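Local coordinates for protein hypoxanthine-guanine-xanthine phosphoribosyltransferase (Tritrichomonas foetus, PDB 1HGX) that catalyses the magnesium-dependent salvage of hypoxanthine, guanine and xanthine with 5-phospho-alpha-D-ribose 1-diphosphate, giving IMP, GMP and XMP plus diphosphate, at residues D8-V13 and R169-I174; Y15-I20 and I158-D163; K22-L27 and L57-F62. One frame throughout, in Å; residues are numbered along the deposited sequence.

Interaction 1 of 3, residues D8-V13 and R169-I174; sequences DDLERV and RNLPVI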
loop_
_atom_site.group_PDB
_atom_site.type_symbol
_atom_site.label_atom_id
_atom_site.label_comp_id
_atom_site.label_asym_id
_atom_site.label_seq_id
_atom_site.Cartn_x
_atom_site.Cartn_y
_atom_site.Cartn_z
ATOM N N ASP A 8 1.417 -8.772 -23.197
ATOM C CA ASP A 8 0.924 -9.487 -24.366
ATOM C C ASP A 8 -0.265 -10.388 -24.049
ATOM O O ASP A 8 -0.912 -10.904 -24.956
ATOM C CB ASP A 8 2.053 -10.295 -25.015
ATOM C CG ASP A 8 3.054 -9.416 -25.750
ATOM O OD1 ASP A 8 2.716 -8.922 -26.847
ATOM O OD2 ASP A 8 4.175 -9.212 -25.235
ATOM N N ASP A 9 -0.545 -10.580 -22.761
ATOM C CA ASP A 9 -1.666 -11.413 -22.335
ATOM C C ASP A 9 -2.946 -10.600 -22.211
ATOM O O ASP A 9 -3.989 -11.116 -21.802
ATOM C CB ASP A 9 -1.340 -12.110 -21.017
ATOM C CG ASP A 9 -0.117 -12.986 -21.121
ATOM O OD1 ASP A 9 0.006 -13.710 -22.134
ATOM O OD2 ASP A 9 0.725 -12.946 -20.202
ATOM N N LEU A 10 -2.852 -9.320 -22.542
ATOM C CA LEU A 10 -3.997 -8.427 -22.494
ATOM C C LEU A 10 -4.766 -8.628 -23.773
ATOM O O LEU A 10 -4.169 -8.692 -24.841
ATOM C CB LEU A 10 -3.548 -6.958 -22.432
ATOM C CG LEU A 10 -3.310 -6.284 -21.081
ATOM C CD1 LEU A 10 -4.623 -6.138 -20.336
ATOM C CD2 LEU A 10 -2.326 -7.096 -20.268
ATOM N N GLU A 11 -6.076 -8.798 -23.660
ATOM C CA GLU A 11 -6.916 -8.937 -24.835
ATOM C C GLU A 11 -7.111 -7.510 -25.331
ATOM O O GLU A 11 -7.178 -7.257 -26.535
ATOM C CB GLU A 11 -8.260 -9.561 -24.469
ATOM C CG GLU A 11 -9.244 -9.578 -25.624
ATOM C CD GLU A 11 -10.576 -10.157 -25.238
ATOM O OE1 GLU A 11 -10.615 -11.362 -24.926
ATOM O OE2 GLU A 11 -11.580 -9.412 -25.250
ATOM N N ARG A 12 -7.225 -6.586 -24.378
ATOM C CA ARG A 12 -7.379 -5.166 -24.661
ATOM C C ARG A 12 -7.338 -4.330 -23.396
ATOM O O ARG A 12 -7.586 -4.822 -22.294
ATOM C CB ARG A 12 -8.654 -4.864 -25.446
ATOM C CG ARG A 12 -9.937 -5.315 -24.817
ATOM C CD ARG A 12 -11.008 -5.198 -25.871
ATOM N NE ARG A 12 -12.272 -5.815 -25.497
ATOM C CZ ARG A 12 -13.216 -5.209 -24.783
ATOM N NH1 ARG A 12 -13.043 -3.966 -24.343
ATOM N NH2 ARG A 12 -14.370 -5.823 -24.576
ATOM N N VAL A 13 -6.971 -3.070 -23.569
ATOM C CA VAL A 13 -6.869 -2.127 -22.472
ATOM C C VAL A 13 -8.192 -1.404 -22.368
ATOM O O VAL A 13 -8.777 -1.039 -23.391
ATOM C CB VAL A 13 -5.779 -1.083 -22.753
ATOM C CG1 VAL A 13 -5.750 -0.034 -21.658
ATOM C CG2 VAL A 13 -4.422 -1.763 -22.892
ATOM N N ARG A 169 -0.041 -7.353 -11.714
ATOM C CA ARG A 169 -0.306 -6.202 -10.839
ATOM C C ARG A 169 0.387 -4.944 -11.300
ATOM O O ARG A 169 -0.122 -3.847 -11.113
ATOM C CB ARG A 169 0.230 -6.441 -9.431
ATOM C CG ARG A 169 -0.424 -7.512 -8.654
ATOM C CD ARG A 169 0.128 -7.500 -7.245
ATOM N NE ARG A 169 -0.461 -8.588 -6.489
ATOM C CZ ARG A 169 0.024 -9.821 -6.472
ATOM N NH1 ARG A 169 1.122 -10.115 -7.157
ATOM N NH2 ARG A 169 -0.623 -10.772 -5.817
ATOM N N ASN A 170 1.609 -5.117 -11.785
ATOM C CA ASN A 170 2.458 -4.016 -12.236
ATOM C C ASN A 170 2.032 -3.284 -13.508
ATOM O O ASN A 170 2.546 -2.202 -13.792
ATOM C CB ASN A 170 3.899 -4.509 -12.400
ATOM C CG ASN A 170 4.032 -5.558 -13.490
ATOM O OD1 ASN A 170 3.555 -6.684 -13.341
ATOM N ND2 ASN A 170 4.670 -5.197 -14.587
ATOM N N LEU A 171 1.132 -3.875 -14.292
ATOM C CA LEU A 171 0.668 -3.236 -15.523
ATOM C C LEU A 171 0.117 -1.854 -15.214
ATOM O O LEU A 171 -0.664 -1.688 -14.279
ATOM C CB LEU A 171 -0.417 -4.079 -16.187
ATOM C CG LEU A 171 0.066 -5.123 -17.190
ATOM C CD1 LEU A 171 1.335 -5.809 -16.716
ATOM C CD2 LEU A 171 -1.031 -6.121 -17.418
ATOM N N PRO A 172 0.518 -0.840 -15.987
ATOM C CA PRO A 172 0.057 0.534 -15.773
ATOM C C PRO A 172 -1.349 0.822 -16.321
ATOM O O PRO A 172 -1.773 1.977 -16.389
ATOM C CB PRO A 172 1.125 1.353 -16.492
ATOM C CG PRO A 172 1.455 0.491 -17.660
ATOM C CD PRO A 172 1.556 -0.886 -17.038
ATOM N N VAL A 173 -2.072 -0.228 -16.687
ATOM C CA VAL A 173 -3.409 -0.086 -17.243
ATOM C C VAL A 173 -4.366 -1.098 -16.618
ATOM O O VAL A 173 -3.955 -2.025 -15.922
ATOM C CB VAL A 173 -3.411 -0.362 -18.780
ATOM C CG1 VAL A 173 -2.476 0.590 -19.511
ATOM C CG2 VAL A 173 -3.009 -1.809 -19.060
ATOM N N ILE A 174 -5.652 -0.892 -16.857
ATOM C CA ILE A 174 -6.673 -1.819 -16.403
ATOM C C ILE A 174 -7.106 -2.466 -17.724
ATOM O O ILE A 174 -7.439 -1.768 -18.680
ATOM C CB ILE A 174 -7.839 -1.070 -15.732
ATOM C CG1 ILE A 174 -7.404 -0.579 -14.343
ATOM C CG2 ILE A 174 -9.084 -1.955 -15.659
ATOM C CD1 ILE A 174 -8.396 0.346 -13.692
#
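Two aliphatic pairs carry this contact: Leu10 meets Leu171, and Val13 meets Val173. The leucines run past each other in opposite directions and touch by single methyls, Leu10 CD2 and Leu171 CD2 lying 3.3 Å apart. That is tighter than usual for carbon against carbon, so the exact setting of these two branches is a little doubtful. In both leucines chi1 is near -90°, off the staggered -60°, in keeping with that doubt. Leu10 also packs on Ile158 of strand 157-158, the far edge of the same three-stranded sheet.

The valines meet at about a right angle. Val13 turns CG1 away from its own N (chi1 175°), and this methyl reaches the branch point of its partner, with Val13 CG1 3.7 Å from Val173 CB. The second branches stand slightly farther apart, Val13 CG2 lying 4.1 Å from Val173 CG2. Short beta-branched residues suit this place, where the two backbones come close: the CA atoms of Val13 and Ile174 are 6.1 Å apart as strand 10-15 pairs with strand 174-177. Ile174 sends its side chain to the other side, onto Ile20 and Tyr160.

The charged groups of the first segment look elsewhere. Glu11 forms a salt bridge with Arg155, Arg12 another with Glu153, and Asp9 OD2 is hydrogen-bonded to Tyr168 OH. With only aliphatic carbons meeting between the side chains, the adhesion is dispersive and hydrophobic, while direction and register come from the backbone bonds of the three-stranded sheet that ties the N-terminal strand to the C-terminal one.

Interaction 2 of 3, residues Y15-I20 and I158-D163; sequences YNQDDI and IGYGFD. With 5GP (guanosine-5'-monophosphate), chain C.
The tight turn leading into Phe162 and Asp163 of the GMP pocket carries Tyr160 on its side facing helix 17-35, where the ring meets Ile20 in the first helical turn. The aliphatic branch Ile20 CG2 sits over one face of the phenol in a CH-pi contact, 4.0 Å from the centroid of the Tyr160 ring and displaced toward its rim. Its nearest ring atom is Tyr160 CZ, 3.7 Å from Ile20 CG2. Tyr160 CG lies trans to the backbone N (chi1 -170°), which extends the ring from the turn to the helix. Its hydroxyl is hydrogen-bonded to Asp55 OD2 of helix 50-57, so the ring bridges two helices.

Gln17 reaches the same ring obliquely. A bend at chi2 brings Gln17 OE1 to 3.9 Å from Tyr160 CE1; the same oxygen accepts a hydrogen bond from Gln21 NE2.

Gly159 to Phe162 form a type I' beta turn, closed by reciprocal backbone bonds of 2.9 Å between Gly159 and Phe162, N to O each way. Gly159 and Gly161 have backbone angles at which a CB would be jammed against the preceding carbonyl, hence glycine at both. The helix start is a capping box: Asp19 N donates to Asn16 OD1 at 2.9 Å, and Asn16 N to Asp19 OD2 at 3.0 Å with an N-H...O angle of 163°. Asn16 reaches forward and Asp19 back, each short enough to accept from the other's backbone N-H, which has no helical carbonyl to serve it.

Beyond the turn, Phe162 packs obliquely on the guanine amino group, and Asp163 O lies 3.2 Å from N2 of GMP.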
loop_
_atom_site.group_PDB
_atom_site.type_symbol
_atom_site.label_atom_id
_atom_site.label_comp_id
_atom_site.label_asym_id
_atom_site.label_seq_id
_atom_site.Cartn_x
_atom_site.Cartn_y
_atom_site.Cartn_z
ATOM N N TYR A 15 -8.594 1.089 -19.715
ATOM C CA TYR A 15 -8.194 2.427 -19.268
ATOM C C TYR A 15 -6.692 2.471 -19.152
ATOM O O TYR A 15 -6.084 1.534 -18.649
ATOM C CB TYR A 15 -8.810 2.761 -17.899
ATOM C CG TYR A 15 -10.314 2.723 -17.900
ATOM C CD1 TYR A 15 -11.056 3.739 -18.497
ATOM C CD2 TYR A 15 -10.994 1.629 -17.387
ATOM C CE1 TYR A 15 -12.435 3.655 -18.591
ATOM C CE2 TYR A 15 -12.371 1.540 -17.477
ATOM C CZ TYR A 15 -13.083 2.550 -18.082
ATOM O OH TYR A 15 -14.449 2.438 -18.188
ATOM N N ASN A 16 -6.093 3.531 -19.673
ATOM C CA ASN A 16 -4.643 3.699 -19.609
ATOM C C ASN A 16 -4.271 4.489 -18.350
ATOM O O ASN A 16 -5.149 5.009 -17.666
ATOM C CB ASN A 16 -4.114 4.388 -20.878
ATOM C CG ASN A 16 -4.779 5.722 -21.143
ATOM O OD1 ASN A 16 -4.688 6.645 -20.337
ATOM N ND2 ASN A 16 -5.458 5.830 -22.279
ATOM N N GLN A 17 -2.978 4.620 -18.075
ATOM C CA GLN A 17 -2.530 5.322 -16.874
ATOM C C GLN A 17 -3.044 6.758 -16.814
ATOM O O GLN A 17 -3.363 7.260 -15.738
ATOM C CB GLN A 17 -1.001 5.262 -16.741
ATOM C CG GLN A 17 -0.458 5.463 -15.304
ATOM C CD GLN A 17 -1.000 4.448 -14.283
ATOM O OE1 GLN A 17 -1.732 4.811 -13.355
ATOM N NE2 GLN A 17 -0.634 3.199 -14.438
ATOM N N ASP A 18 -3.185 7.398 -17.969
ATOM C CA ASP A 18 -3.688 8.768 -18.013
ATOM C C ASP A 18 -5.138 8.833 -17.543
ATOM O O ASP A 18 -5.499 9.730 -16.778
ATOM C CB ASP A 18 -3.552 9.355 -19.421
ATOM C CG ASP A 18 -2.097 9.509 -19.854
ATOM O OD1 ASP A 18 -1.285 10.019 -19.044
ATOM O OD2 ASP A 18 -1.763 9.113 -20.995
ATOM N N ASP A 19 -5.956 7.871 -17.973
ATOM C CA ASP A 19 -7.367 7.823 -17.578
ATOM C C ASP A 19 -7.478 7.588 -16.080
ATOM O O ASP A 19 -8.280 8.213 -15.402
ATOM C CB ASP A 19 -8.105 6.687 -18.291
ATOM C CG ASP A 19 -8.057 6.803 -19.807
ATOM O OD1 ASP A 19 -8.061 7.940 -20.326
ATOM O OD2 ASP A 19 -8.021 5.748 -20.476
ATOM N N ILE A 20 -6.691 6.644 -15.586
ATOM C CA ILE A 20 -6.673 6.271 -14.175
ATOM C C ILE A 20 -6.300 7.459 -13.306
ATOM O O ILE A 20 -7.040 7.817 -12.396
ATOM C CB ILE A 20 -5.676 5.097 -13.947
ATOM C CG1 ILE A 20 -6.223 3.820 -14.602
ATOM C CG2 ILE A 20 -5.392 4.890 -12.458
ATOM C CD1 ILE A 20 -5.190 2.723 -14.759
ATOM N N ILE A 158 -7.529 -7.253 -15.218
ATOM C CA ILE A 158 -6.130 -7.406 -14.872
ATOM C C ILE A 158 -5.404 -6.045 -14.930
ATOM O O ILE A 158 -5.862 -5.129 -15.621
ATOM C CB ILE A 158 -5.511 -8.476 -15.842
ATOM C CG1 ILE A 158 -4.627 -9.432 -15.066
ATOM C CG2 ILE A 158 -4.823 -7.852 -17.050
ATOM C CD1 ILE A 158 -5.388 -10.217 -14.049
ATOM N N GLY A 159 -4.347 -5.883 -14.128
ATOM C CA GLY A 159 -3.571 -4.648 -14.136
ATOM C C GLY A 159 -3.832 -3.651 -13.018
ATOM O O GLY A 159 -4.873 -3.690 -12.352
ATOM N N TYR A 160 -2.854 -2.782 -12.783
ATOM C CA TYR A 160 -2.948 -1.743 -11.758
ATOM C C TYR A 160 -3.442 -2.304 -10.422
ATOM O O TYR A 160 -4.434 -1.836 -9.857
ATOM C CB TYR A 160 -3.872 -0.617 -12.252
ATOM C CG TYR A 160 -3.863 0.611 -11.373
ATOM C CD1 TYR A 160 -2.693 1.350 -11.186
ATOM C CD2 TYR A 160 -5.022 1.027 -10.710
ATOM C CE1 TYR A 160 -2.682 2.479 -10.357
ATOM C CE2 TYR A 160 -5.019 2.142 -9.889
ATOM C CZ TYR A 160 -3.850 2.859 -9.717
ATOM O OH TYR A 160 -3.872 3.970 -8.915
ATOM N N GLY A 161 -2.744 -3.314 -9.922
ATOM C CA GLY A 161 -3.143 -3.930 -8.676
ATOM C C GLY A 161 -3.902 -5.234 -8.861
ATOM O O GLY A 161 -3.832 -6.104 -7.990
ATOM N N PHE A 162 -4.661 -5.363 -9.954
ATOM C CA PHE A 162 -5.425 -6.590 -10.229
ATOM C C PHE A 162 -4.476 -7.655 -10.763
ATOM O O PHE A 162 -3.794 -7.430 -11.765
ATOM C CB PHE A 162 -6.507 -6.349 -11.285
ATOM C CG PHE A 162 -7.602 -5.428 -10.841
ATOM C CD1 PHE A 162 -8.491 -5.813 -9.848
ATOM C CD2 PHE A 162 -7.756 -4.180 -11.426
ATOM C CE1 PHE A 162 -9.520 -4.967 -9.446
ATOM C CE2 PHE A 162 -8.786 -3.326 -11.028
ATOM C CZ PHE A 162 -9.669 -3.720 -10.036
ATOM N N ASP A 163 -4.441 -8.811 -10.106
ATOM C CA ASP A 163 -3.562 -9.902 -10.519
ATOM C C ASP A 163 -4.328 -11.142 -10.946
ATOM O O ASP A 163 -5.533 -11.265 -10.718
ATOM C CB ASP A 163 -2.641 -10.317 -9.359
ATOM C CG ASP A 163 -3.344 -11.223 -8.347
ATOM O OD1 ASP A 163 -4.120 -10.708 -7.515
ATOM O OD2 ASP A 163 -3.139 -12.457 -8.394
HETATM P P 5GP C . -17.593 -10.254 -5.004
HETATM O O1P 5GP C . -18.057 -8.866 -5.220
HETATM O O2P 5GP C . -17.671 -10.665 -3.601
HETATM O O3P 5GP C . -18.228 -11.181 -5.959
HETATM O "O5'" 5GP C . -16.119 -10.282 -5.510
HETATM C "C5'" 5GP C . -15.167 -9.239 -5.345
HETATM C "C4'" 5GP C . -13.872 -9.859 -5.005
HETATM O "O4'" 5GP C . -13.326 -10.658 -6.068
HETATM C "C3'" 5GP C . -12.839 -8.826 -4.677
HETATM O "O3'" 5GP C . -11.925 -9.482 -3.804
HETATM C "C2'" 5GP C . -12.210 -8.658 -6.004
HETATM O "O2'" 5GP C . -10.892 -8.154 -5.854
HETATM C "C1'" 5GP C . -12.187 -10.040 -6.658
HETATM N N9 5GP C . -12.424 -9.913 -8.148
HETATM C C8 5GP C . -13.651 -9.742 -8.771
HETATM N N7 5GP C . -13.579 -9.597 -10.071
HETATM C C5 5GP C . -12.214 -9.653 -10.363
HETATM C C6 5GP C . -11.544 -9.428 -11.608
HETATM O O6 5GP C . -12.053 -9.301 -12.721
HETATM N N1 5GP C . -10.165 -9.359 -11.470
HETATM C C2 5GP C . -9.486 -9.507 -10.263
HETATM N N2 5GP C . -8.153 -9.534 -10.320
HETATM N N3 5GP C . -10.109 -9.755 -9.085
HETATM C C4 5GP C . -11.483 -9.785 -9.193
#

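Interaction 3 of 3, residues K22-L27 and L57-F62; sequences KRIREL and LKHLDF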
loop_
_atom_site.group_PDB
_atom_site.type_symbol
_atom_site.label_atom_id
_atom_site.label_comp_id
_atom_site.label_asym_id
_atom_site.label_seq_id
_atom_site.Cartn_x
_atom_site.Cartn_y
_atom_site.Cartn_z
ATOM N N LYS A 22 -6.361 10.651 -13.974
ATOM C CA LYS A 22 -7.330 11.726 -14.063
ATOM C C LYS A 22 -8.495 11.402 -13.114
ATOM O O LYS A 22 -8.943 12.253 -12.335
ATOM C CB LYS A 22 -7.826 11.836 -15.500
ATOM C CG LYS A 22 -8.960 12.805 -15.719
ATOM C CD LYS A 22 -9.290 12.872 -17.196
ATOM C CE LYS A 22 -10.447 13.802 -17.463
ATOM N NZ LYS A 22 -11.717 13.249 -16.932
ATOM N N ARG A 23 -8.967 10.161 -13.161
ATOM C CA ARG A 23 -10.077 9.737 -12.312
ATOM C C ARG A 23 -9.729 9.854 -10.824
ATOM O O ARG A 23 -10.548 10.277 -10.005
ATOM C CB ARG A 23 -10.465 8.291 -12.631
ATOM C CG ARG A 23 -11.751 7.850 -11.951
ATOM C CD ARG A 23 -12.938 8.631 -12.498
ATOM N NE ARG A 23 -14.157 8.343 -11.756
ATOM C CZ ARG A 23 -14.891 9.258 -11.139
ATOM N NH1 ARG A 23 -14.537 10.535 -11.174
ATOM N NH2 ARG A 23 -15.964 8.887 -10.457
ATOM N N ILE A 24 -8.518 9.445 -10.477
ATOM C CA ILE A 24 -8.061 9.517 -9.098
ATOM C C ILE A 24 -8.056 10.961 -8.602
ATOM O O ILE A 24 -8.452 11.225 -7.466
ATOM C CB ILE A 24 -6.669 8.867 -8.951
ATOM C CG1 ILE A 24 -6.819 7.346 -9.019
ATOM C CG2 ILE A 24 -5.995 9.289 -7.635
ATOM C CD1 ILE A 24 -5.538 6.612 -8.826
ATOM N N ARG A 25 -7.633 11.901 -9.446
ATOM C CA ARG A 25 -7.622 13.304 -9.040
ATOM C C ARG A 25 -9.050 13.756 -8.806
ATOM O O ARG A 25 -9.314 14.495 -7.865
ATOM C CB ARG A 25 -6.963 14.187 -10.100
ATOM C CG ARG A 25 -5.456 14.021 -10.202
ATOM C CD ARG A 25 -4.821 15.126 -11.050
ATOM N NE ARG A 25 -5.209 15.057 -12.458
ATOM C CZ ARG A 25 -4.536 14.380 -13.388
ATOM N NH1 ARG A 25 -3.436 13.715 -13.064
ATOM N NH2 ARG A 25 -4.970 14.355 -14.638
ATOM N N GLU A 26 -9.969 13.299 -9.656
ATOM C CA GLU A 26 -11.390 13.648 -9.531
ATOM C C GLU A 26 -11.977 13.091 -8.234
ATOM O O GLU A 26 -12.710 13.788 -7.521
ATOM C CB GLU A 26 -12.189 13.106 -10.723
ATOM C CG GLU A 26 -11.827 13.756 -12.050
ATOM C CD GLU A 26 -12.477 13.092 -13.249
ATOM O OE1 GLU A 26 -12.980 11.957 -13.133
ATOM O OE2 GLU A 26 -12.464 13.703 -14.330
ATOM N N LEU A 27 -11.660 11.832 -7.939
ATOM C CA LEU A 27 -12.138 11.184 -6.719
ATOM C C LEU A 27 -11.577 11.873 -5.482
ATOM O O LEU A 27 -12.316 12.160 -4.542
ATOM C CB LEU A 27 -11.767 9.698 -6.709
ATOM C CG LEU A 27 -12.612 8.816 -7.632
ATOM C CD1 LEU A 27 -12.073 7.394 -7.648
ATOM C CD2 LEU A 27 -14.067 8.853 -7.174
ATOM N N LEU A 57 -4.232 8.586 -1.629
ATOM C CA LEU A 57 -3.622 9.234 -0.469
ATOM C C LEU A 57 -2.591 10.297 -0.843
ATOM O O LEU A 57 -2.366 11.236 -0.084
ATOM C CB LEU A 57 -3.010 8.199 0.475
ATOM C CG LEU A 57 -3.864 7.745 1.668
ATOM C CD1 LEU A 57 -5.269 7.353 1.251
ATOM C CD2 LEU A 57 -3.165 6.599 2.372
ATOM N N LYS A 58 -1.978 10.162 -2.016
ATOM C CA LYS A 58 -1.000 11.144 -2.471
ATOM C C LYS A 58 -1.690 12.456 -2.842
ATOM O O LYS A 58 -1.035 13.477 -3.047
ATOM C CB LYS A 58 -0.219 10.617 -3.672
ATOM C CG LYS A 58 0.760 9.538 -3.320
ATOM C CD LYS A 58 1.305 8.909 -4.569
ATOM C CE LYS A 58 2.217 7.751 -4.233
ATOM N NZ LYS A 58 2.515 6.976 -5.461
ATOM N N HIS A 59 -3.013 12.417 -2.944
ATOM C CA HIS A 59 -3.795 13.591 -3.289
ATOM C C HIS A 59 -4.643 14.096 -2.145
ATOM O O HIS A 59 -5.408 15.032 -2.324
ATOM C CB HIS A 59 -4.707 13.285 -4.476
ATOM C CG HIS A 59 -3.965 12.960 -5.730
ATOM N ND1 HIS A 59 -3.487 11.700 -6.006
ATOM C CD2 HIS A 59 -3.572 13.747 -6.759
ATOM C CE1 HIS A 59 -2.830 11.718 -7.148
ATOM N NE2 HIS A 59 -2.866 12.948 -7.629
ATOM N N LEU A 60 -4.552 13.461 -0.987
ATOM C CA LEU A 60 -5.353 13.878 0.153
ATOM C C LEU A 60 -4.522 14.738 1.087
ATOM O O LEU A 60 -3.712 14.238 1.866
ATOM C CB LEU A 60 -5.911 12.657 0.882
ATOM C CG LEU A 60 -7.313 12.149 0.538
ATOM C CD1 LEU A 60 -7.809 12.618 -0.810
ATOM C CD2 LEU A 60 -7.314 10.647 0.629
ATOM N N ASP A 61 -4.803 16.030 1.059
ATOM C CA ASP A 61 -4.072 17.008 1.844
ATOM C C ASP A 61 -4.686 17.328 3.207
ATOM O O ASP A 61 -4.877 18.491 3.544
ATOM C CB ASP A 61 -3.933 18.283 1.007
ATOM C CG ASP A 61 -2.841 19.198 1.505
ATOM O OD1 ASP A 61 -1.823 18.694 2.030
ATOM O OD2 ASP A 61 -3.004 20.431 1.362
ATOM N N PHE A 62 -5.007 16.300 3.985
ATOM C CA PHE A 62 -5.585 16.493 5.313
ATOM C C PHE A 62 -5.257 15.316 6.229
ATOM O O PHE A 62 -4.770 14.279 5.771
ATOM C CB PHE A 62 -7.100 16.741 5.240
ATOM C CG PHE A 62 -7.869 15.693 4.475
ATOM C CD1 PHE A 62 -8.307 14.530 5.100
ATOM C CD2 PHE A 62 -8.198 15.894 3.136
ATOM C CE1 PHE A 62 -9.063 13.586 4.405
ATOM C CE2 PHE A 62 -8.956 14.949 2.428
ATOM C CZ PHE A 62 -9.389 13.795 3.065
#
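Residues 22-27 of helix 17-35 pass the type I beta turn Leu57-Leu60 with the CA atoms of Arg25 and His59 6.9 Å apart, the nearest CA pair. His59, whose CB points at the helix, fits its imidazole against two consecutive helical residues. Ile24 contributes its short branch, CG2 lying 3.8 Å from His59 ND1, and the two side chains cross at about a right angle. Arg25 offers its aliphatic stem instead: Arg25 CG is 3.8 Å from His59 NE2, and a bend at chi3 (-67°) carries the guanidinium back over Lys22 CA. The charged end thus stays 5.5 Å off, from Arg25 NH1 to His59 NE2.

His59 ND1 is hydrogen-bonded to Asp55 O, which fixes the ring's rotation by tying it to the last turn of helix 50-57. On another side Glu26 joins a salt-bridge network, its OE2 2.7 Å from Lys22 NZ and its OE1 2.9 Å from Arg23 NH1. These i to i+4 and i to i+3 bridges lie along the helix, where Arg23 also binds carbonyls of strand 147-152. The contact is helix-to-loop packing at the margin of the alpha/beta fold of a type I phosphoribosyltransferase, where helix 17-35 meets the end of helix 50-57.

Overall arrangement
Interactions 1 and 2 are neighbours, their centres about 7 Å apart, in part because 15-20 closely follows 8-13 and 169-174 follows 158-163 after five residues. They are bonded directly: Tyr160 N lies 2.9 Å from Leu171 O, and Gly161 N is held by Arg169 O. Interaction 3, centred about 16 Å from interaction 2, shares helix 17-35 with it, and Ile24 packs on Tyr160. Interactions 1 and 3 lie about 23 Å apart within a chain but meet across the dimer, where Asn170 is hydrogen-bonded to Asp61 of the second subunit. Interaction 2 reaches the nucleotide through Phe162 and Asp163; the side chain of Ile174 in interaction 1 stays about 8 Å from GMP.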